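PDB 2ITM: xylulose kinase from Escherichia coli, which phosphorylates D-xylulose at the expense of ATP to give D-xylulose 5-phosphate, working as a homodimer of the FGGY kinase family. Local coordinates for residues A[316-329]-A[349-363]. Numbering follows the deposited sequence.
Sequences AAQQADESAEPVWF and FFGLTHQHGPNELAR
Glu-360 OE1 accepts the backbone N-H of Asp-321 (N to OE1 2.8 Å), the donor arriving nearly along the C-O axis with an N-H...O angle of 172°. The Glu-360 chain bends back at chi2 (63°), and its OE2 receives Gly-357 N, the N-cap residue, on the anti side, somewhat out of the carboxylate plane. A water donates to both OE1 and Gln-319 O. With an alanine here in place of Glu-360, the N-H groups of Asp-321 and Gly-357 are likely to lose their carboxylate acceptor, and the loop its tie to the helix start. Val-327 spreads its methyls: CG1, anti to the backbone N, packs on Leu-352 CD2 (3.5 Å), while CG2 reaches Leu-361 CD1 (4.2 Å). Phe-349 is sandwiched, with Phe-329 CD1 over one face, 3.7 Å from Phe-349 CE2, and Leu-361 over the other; the two phenyl planes meet at 49°. Trp-328 and Phe-350 exchange both backbone hydrogen bonds, and Trp-328 CD1 touches the Phe-350 ring at its edge. Arg-363 CG lies against Ala-320 CB, its guanidinium pairing with Glu-367. The antiparallel hairpin of strands 328-333 and 345-353 packs Phe-329 and Phe-349 on helix 358-381, Trp-328 and Phe-350 on helix 459-479; strand 345-353 continues the sheet into the second subunit.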
loop_
_atom_site.group_PDB
_atom_site.type_symbol
_atom_site.label_atom_id
_atom_site.label_comp_id
_atom_site.label_asym_id
_atom_site.label_seq_id
_atom_site.Cartn_x
_atom_site.Cartn_y
_atom_site.Cartn_z
ATOM N N ALA A 316 -9.543 10.051 -17.033
ATOM C CA ALA A 316 -9.935 10.103 -15.653
ATOM C C ALA A 316 -9.144 11.194 -14.956
ATOM O O ALA A 316 -9.675 11.944 -14.156
ATOM C CB ALA A 316 -9.672 8.773 -14.998
ATOM N N ALA A 317 -7.852 11.279 -15.286
ATOM C CA ALA A 317 -6.896 12.050 -14.529
ATOM C C ALA A 317 -7.141 13.538 -14.696
ATOM O O ALA A 317 -6.768 14.339 -13.848
ATOM C CB ALA A 317 -5.505 11.695 -14.959
ATOM N N GLN A 318 -7.771 13.886 -15.785
ATOM C CA GLN A 318 -8.093 15.272 -16.065
ATOM C C GLN A 318 -9.327 15.722 -15.309
ATOM O O GLN A 318 -9.540 16.904 -15.098
ATOM C CB GLN A 318 -8.282 15.469 -17.557
ATOM C CG GLN A 318 -6.997 15.422 -18.327
ATOM C CD GLN A 318 -7.224 15.333 -19.809
ATOM O OE1 GLN A 318 -8.031 14.534 -20.269
ATOM N NE2 GLN A 318 -6.511 16.153 -20.564
ATOM N N GLN A 319 -10.132 14.760 -14.887
ATOM C CA GLN A 319 -11.207 15.019 -13.946
ATOM C C GLN A 319 -10.721 15.064 -12.502
ATOM O O GLN A 319 -11.525 15.132 -11.595
ATOM C CB GLN A 319 -12.327 13.965 -14.102
ATOM C CG GLN A 319 -13.019 13.979 -15.463
ATOM C CD GLN A 319 -12.909 15.319 -16.182
ATOM O OE1 GLN A 319 -13.556 16.289 -15.797
ATOM N NE2 GLN A 319 -12.080 15.381 -17.225
ATOM N N ALA A 320 -9.418 15.056 -12.319
ATOM C CA ALA A 320 -8.876 15.111 -10.978
ATOM C C ALA A 320 -9.266 16.396 -10.248
ATOM O O ALA A 320 -9.187 17.488 -10.794
ATOM C CB ALA A 320 -7.388 14.930 -11.000
ATOM N N ASP A 321 -9.689 16.237 -8.989
ATOM C CA ASP A 321 -10.115 17.335 -8.134
ATOM C C ASP A 321 -8.979 18.292 -7.792
ATOM O O ASP A 321 -8.099 17.978 -7.004
ATOM C CB ASP A 321 -10.757 16.776 -6.868
ATOM C CG ASP A 321 -11.304 17.849 -5.966
ATOM O OD1 ASP A 321 -10.841 18.999 -6.060
ATOM O OD2 ASP A 321 -12.194 17.636 -5.127
ATOM N N GLU A 322 -9.008 19.468 -8.394
ATOM C CA GLU A 322 -7.938 20.437 -8.234
ATOM C C GLU A 322 -7.684 20.827 -6.783
ATOM O O GLU A 322 -6.589 21.240 -6.432
ATOM C CB GLU A 322 -8.230 21.677 -9.050
ATOM C CG GLU A 322 -8.217 21.447 -10.547
ATOM C CD GLU A 322 -6.813 21.253 -11.111
ATOM O OE1 GLU A 322 -6.124 20.310 -10.696
ATOM O OE2 GLU A 322 -6.406 22.053 -11.974
ATOM N N SER A 323 -8.695 20.708 -5.939
ATOM C CA SER A 323 -8.624 21.270 -4.599
ATOM C C SER A 323 -8.133 20.219 -3.616
ATOM O O SER A 323 -7.633 20.541 -2.544
ATOM C CB SER A 323 -9.995 21.781 -4.159
ATOM O OG SER A 323 -10.832 20.706 -3.792
ATOM N N ALA A 324 -8.292 18.960 -3.998
ATOM C CA ALA A 324 -7.650 17.847 -3.324
ATOM C C ALA A 324 -6.171 18.082 -3.128
ATOM O O ALA A 324 -5.467 18.485 -4.039
ATOM C CB ALA A 324 -7.882 16.580 -4.090
ATOM N N GLU A 325 -5.703 17.821 -1.923
ATOM C CA GLU A 325 -4.291 17.613 -1.705
ATOM C C GLU A 325 -3.748 16.472 -2.545
ATOM O O GLU A 325 -4.471 15.569 -2.931
ATOM C CB GLU A 325 -4.012 17.356 -0.234
ATOM C CG GLU A 325 -4.054 18.598 0.625
ATOM C CD GLU A 325 -4.463 18.291 2.043
ATOM O OE1 GLU A 325 -5.103 17.251 2.258
ATOM O OE2 GLU A 325 -4.135 19.085 2.942
ATOM N N PRO A 326 -2.460 16.540 -2.835
ATOM C CA PRO A 326 -1.804 15.562 -3.723
ATOM C C PRO A 326 -1.750 14.198 -3.065
ATOM O O PRO A 326 -1.474 14.105 -1.879
ATOM C CB PRO A 326 -0.402 16.138 -3.887
ATOM C CG PRO A 326 -0.542 17.559 -3.557
ATOM C CD PRO A 326 -1.557 17.645 -2.487
ATOM N N VAL A 327 -2.046 13.168 -3.842
ATOM C CA VAL A 327 -1.519 11.833 -3.635
ATOM C C VAL A 327 -0.159 11.745 -4.280
ATOM O O VAL A 327 0.055 12.296 -5.341
ATOM C CB VAL A 327 -2.401 10.792 -4.321
ATOM C CG1 VAL A 327 -1.988 9.422 -3.936
ATOM C CG2 VAL A 327 -3.828 11.013 -3.982
ATOM N N TRP A 328 0.755 11.039 -3.632
ATOM C CA TRP A 328 2.071 10.813 -4.191
ATOM C C TRP A 328 2.282 9.349 -4.569
ATOM O O TRP A 328 2.205 8.467 -3.732
ATOM C CB TRP A 328 3.156 11.308 -3.236
ATOM C CG TRP A 328 2.992 12.733 -2.861
ATOM C CD1 TRP A 328 2.264 13.221 -1.836
ATOM C CD2 TRP A 328 3.560 13.862 -3.518
ATOM N NE1 TRP A 328 2.335 14.586 -1.806
ATOM C CE2 TRP A 328 3.132 15.004 -2.833
ATOM C CE3 TRP A 328 4.398 14.027 -4.621
ATOM C CZ2 TRP A 328 3.496 16.283 -3.221
ATOM C CZ3 TRP A 328 4.761 15.290 -4.995
ATOM C CH2 TRP A 328 4.314 16.402 -4.299
ATOM N N PHE A 329 2.552 9.110 -5.842
ATOM C CA PHE A 329 2.931 7.788 -6.309
ATOM C C PHE A 329 4.433 7.685 -6.473
ATOM O O PHE A 329 5.025 8.427 -7.232
ATOM C CB PHE A 329 2.211 7.449 -7.618
ATOM C CG PHE A 329 2.534 6.089 -8.166
ATOM C CD1 PHE A 329 2.106 4.949 -7.530
ATOM C CD2 PHE A 329 3.242 5.954 -9.336
ATOM C CE1 PHE A 329 2.385 3.720 -8.043
ATOM C CE2 PHE A 329 3.529 4.726 -9.845
ATOM C CZ PHE A 329 3.101 3.607 -9.193
ATOM N N PHE A 349 1.737 4.234 -3.015
ATOM C CA PHE A 349 0.778 5.332 -2.911
ATOM C C PHE A 349 0.824 5.974 -1.529
ATOM O O PHE A 349 0.424 5.374 -0.548
ATOM C CB PHE A 349 -0.645 4.854 -3.202
ATOM C CG PHE A 349 -1.018 4.872 -4.635
ATOM C CD1 PHE A 349 -1.500 3.747 -5.252
ATOM C CD2 PHE A 349 -0.927 6.028 -5.367
ATOM C CE1 PHE A 349 -1.866 3.774 -6.580
ATOM C CE2 PHE A 349 -1.278 6.056 -6.680
ATOM C CZ PHE A 349 -1.748 4.930 -7.290
ATOM N N PHE A 350 1.320 7.199 -1.486
ATOM C CA PHE A 350 1.538 7.928 -0.253
ATOM C C PHE A 350 0.595 9.118 -0.093
ATOM O O PHE A 350 0.474 9.935 -0.965
ATOM C CB PHE A 350 2.984 8.408 -0.180
ATOM C CG PHE A 350 3.316 9.108 1.088
ATOM C CD1 PHE A 350 3.653 8.395 2.216
ATOM C CD2 PHE A 350 3.274 10.473 1.160
ATOM C CE1 PHE A 350 3.943 9.028 3.372
ATOM C CE2 PHE A 350 3.560 11.112 2.319
ATOM C CZ PHE A 350 3.896 10.387 3.430
ATOM N N GLY A 351 -0.043 9.205 1.061
ATOM C CA GLY A 351 -0.779 10.407 1.442
ATOM C C GLY A 351 -2.221 10.410 1.011
ATOM O O GLY A 351 -2.749 11.445 0.655
ATOM N N LEU A 352 -2.869 9.267 1.018
ATOM C CA LEU A 352 -4.249 9.143 0.628
ATOM C C LEU A 352 -5.209 9.600 1.720
ATOM O O LEU A 352 -5.033 9.285 2.866
ATOM C CB LEU A 352 -4.576 7.706 0.236
ATOM C CG LEU A 352 -3.614 6.925 -0.670
ATOM C CD1 LEU A 352 -3.619 5.481 -0.320
ATOM C CD2 LEU A 352 -3.950 7.111 -2.127
ATOM N N THR A 353 -6.234 10.349 1.318
ATOM C CA THR A 353 -7.258 10.864 2.221
ATOM C C THR A 353 -8.656 10.644 1.672
ATOM O O THR A 353 -8.824 10.197 0.554
ATOM C CB THR A 353 -7.071 12.357 2.452
ATOM O OG1 THR A 353 -7.376 13.066 1.252
ATOM C CG2 THR A 353 -5.631 12.688 2.691
ATOM N N HIS A 354 -9.653 10.986 2.478
ATOM C CA HIS A 354 -11.053 10.951 2.082
ATOM C C HIS A 354 -11.326 11.597 0.727
ATOM O O HIS A 354 -12.342 11.309 0.095
ATOM C CB HIS A 354 -11.919 11.605 3.156
ATOM C CG HIS A 354 -11.755 13.093 3.245
ATOM N ND1 HIS A 354 -10.652 13.687 3.816
ATOM C CD2 HIS A 354 -12.551 14.104 2.828
ATOM C CE1 HIS A 354 -10.777 14.998 3.754
ATOM N NE2 HIS A 354 -11.921 15.278 3.161
ATOM N N GLN A 355 -10.421 12.457 0.298
ATOM C CA GLN A 355 -10.647 13.326 -0.839
ATOM C C GLN A 355 -10.410 12.578 -2.145
ATOM O O GLN A 355 -10.713 13.080 -3.217
ATOM C CB GLN A 355 -9.691 14.503 -0.768
ATOM C CG GLN A 355 -10.022 15.516 0.284
ATOM C CD GLN A 355 -9.568 16.901 -0.102
ATOM O OE1 GLN A 355 -8.497 17.341 0.302
ATOM N NE2 GLN A 355 -10.376 17.589 -0.892
ATOM N N HIS A 356 -9.843 11.383 -2.036
ATOM C CA HIS A 356 -9.213 10.738 -3.170
ATOM C C HIS A 356 -10.092 9.622 -3.735
ATOM O O HIS A 356 -10.510 8.733 -3.020
ATOM C CB HIS A 356 -7.839 10.183 -2.800
ATOM C CG HIS A 356 -6.859 11.225 -2.367
ATOM N ND1 HIS A 356 -6.664 12.395 -3.062
ATOM C CD2 HIS A 356 -6.012 11.267 -1.316
ATOM C CE1 HIS A 356 -5.745 13.117 -2.452
ATOM N NE2 HIS A 356 -5.331 12.452 -1.392
ATOM N N GLY A 357 -10.343 9.686 -5.030
ATOM C CA GLY A 357 -10.820 8.541 -5.800
ATOM C C GLY A 357 -9.950 8.242 -7.002
ATOM O O GLY A 357 -8.852 8.755 -7.116
ATOM N N PRO A 358 -10.465 7.418 -7.906
ATOM C CA PRO A 358 -9.683 6.869 -9.010
ATOM C C PRO A 358 -9.119 7.926 -9.946
ATOM O O PRO A 358 -8.069 7.724 -10.513
ATOM C CB PRO A 358 -10.697 6.015 -9.746
ATOM C CG PRO A 358 -11.664 5.646 -8.730
ATOM C CD PRO A 358 -11.801 6.813 -7.835
ATOM N N ASN A 359 -9.824 9.034 -10.092
ATOM C CA ASN A 359 -9.348 10.157 -10.884
ATOM C C ASN A 359 -8.038 10.740 -10.307
ATOM O O ASN A 359 -7.080 10.976 -11.019
ATOM C CB ASN A 359 -10.403 11.257 -10.918
ATOM C CG ASN A 359 -11.698 10.818 -11.571
ATOM O OD1 ASN A 359 -11.720 9.925 -12.396
ATOM N ND2 ASN A 359 -12.782 11.469 -11.200
ATOM N N GLU A 360 -8.048 10.961 -9.005
ATOM C CA GLU A 360 -6.890 11.436 -8.276
ATOM C C GLU A 360 -5.755 10.434 -8.380
ATOM O O GLU A 360 -4.629 10.786 -8.699
ATOM C CB GLU A 360 -7.260 11.662 -6.816
ATOM C CG GLU A 360 -8.191 12.838 -6.562
ATOM C CD GLU A 360 -9.554 12.692 -7.211
ATOM O OE1 GLU A 360 -9.996 13.646 -7.852
ATOM O OE2 GLU A 360 -10.181 11.647 -7.077
ATOM N N LEU A 361 -6.079 9.176 -8.121
ATOM C CA LEU A 361 -5.111 8.103 -8.189
ATOM C C LEU A 361 -4.437 8.075 -9.544
ATOM O O LEU A 361 -3.236 7.923 -9.649
ATOM C CB LEU A 361 -5.784 6.773 -7.899
ATOM C CG LEU A 361 -5.554 6.291 -6.477
ATOM C CD1 LEU A 361 -5.525 7.443 -5.534
ATOM C CD2 LEU A 361 -6.560 5.241 -6.041
ATOM N N ALA A 362 -5.236 8.233 -10.584
ATOM C CA ALA A 362 -4.745 8.143 -11.940
ATOM C C ALA A 362 -3.830 9.306 -12.260
ATOM O O ALA A 362 -2.804 9.136 -12.882
ATOM C CB ALA A 362 -5.894 8.093 -12.911
ATOM N N ARG A 363 -4.221 10.490 -11.830
ATOM C CA ARG A 363 -3.324 11.622 -11.848
ATOM C C ARG A 363 -2.000 11.396 -11.130
ATOM O O ARG A 363 -0.960 11.779 -11.629
ATOM C CB ARG A 363 -4.005 12.846 -11.286
ATOM C CG ARG A 363 -4.264 13.878 -12.315
ATOM C CD ARG A 363 -3.264 14.971 -12.377
ATOM N NE ARG A 363 -3.953 16.189 -12.765
ATOM C CZ ARG A 363 -3.369 17.305 -13.149
ATOM N NH1 ARG A 363 -2.054 17.386 -13.210
ATOM N NH2 ARG A 363 -4.105 18.340 -13.463
HETATM O O HOH W 1 -12.119 14.377 -9.139
HETATM O O HOH W 2 -2.452 13.981 0.443
#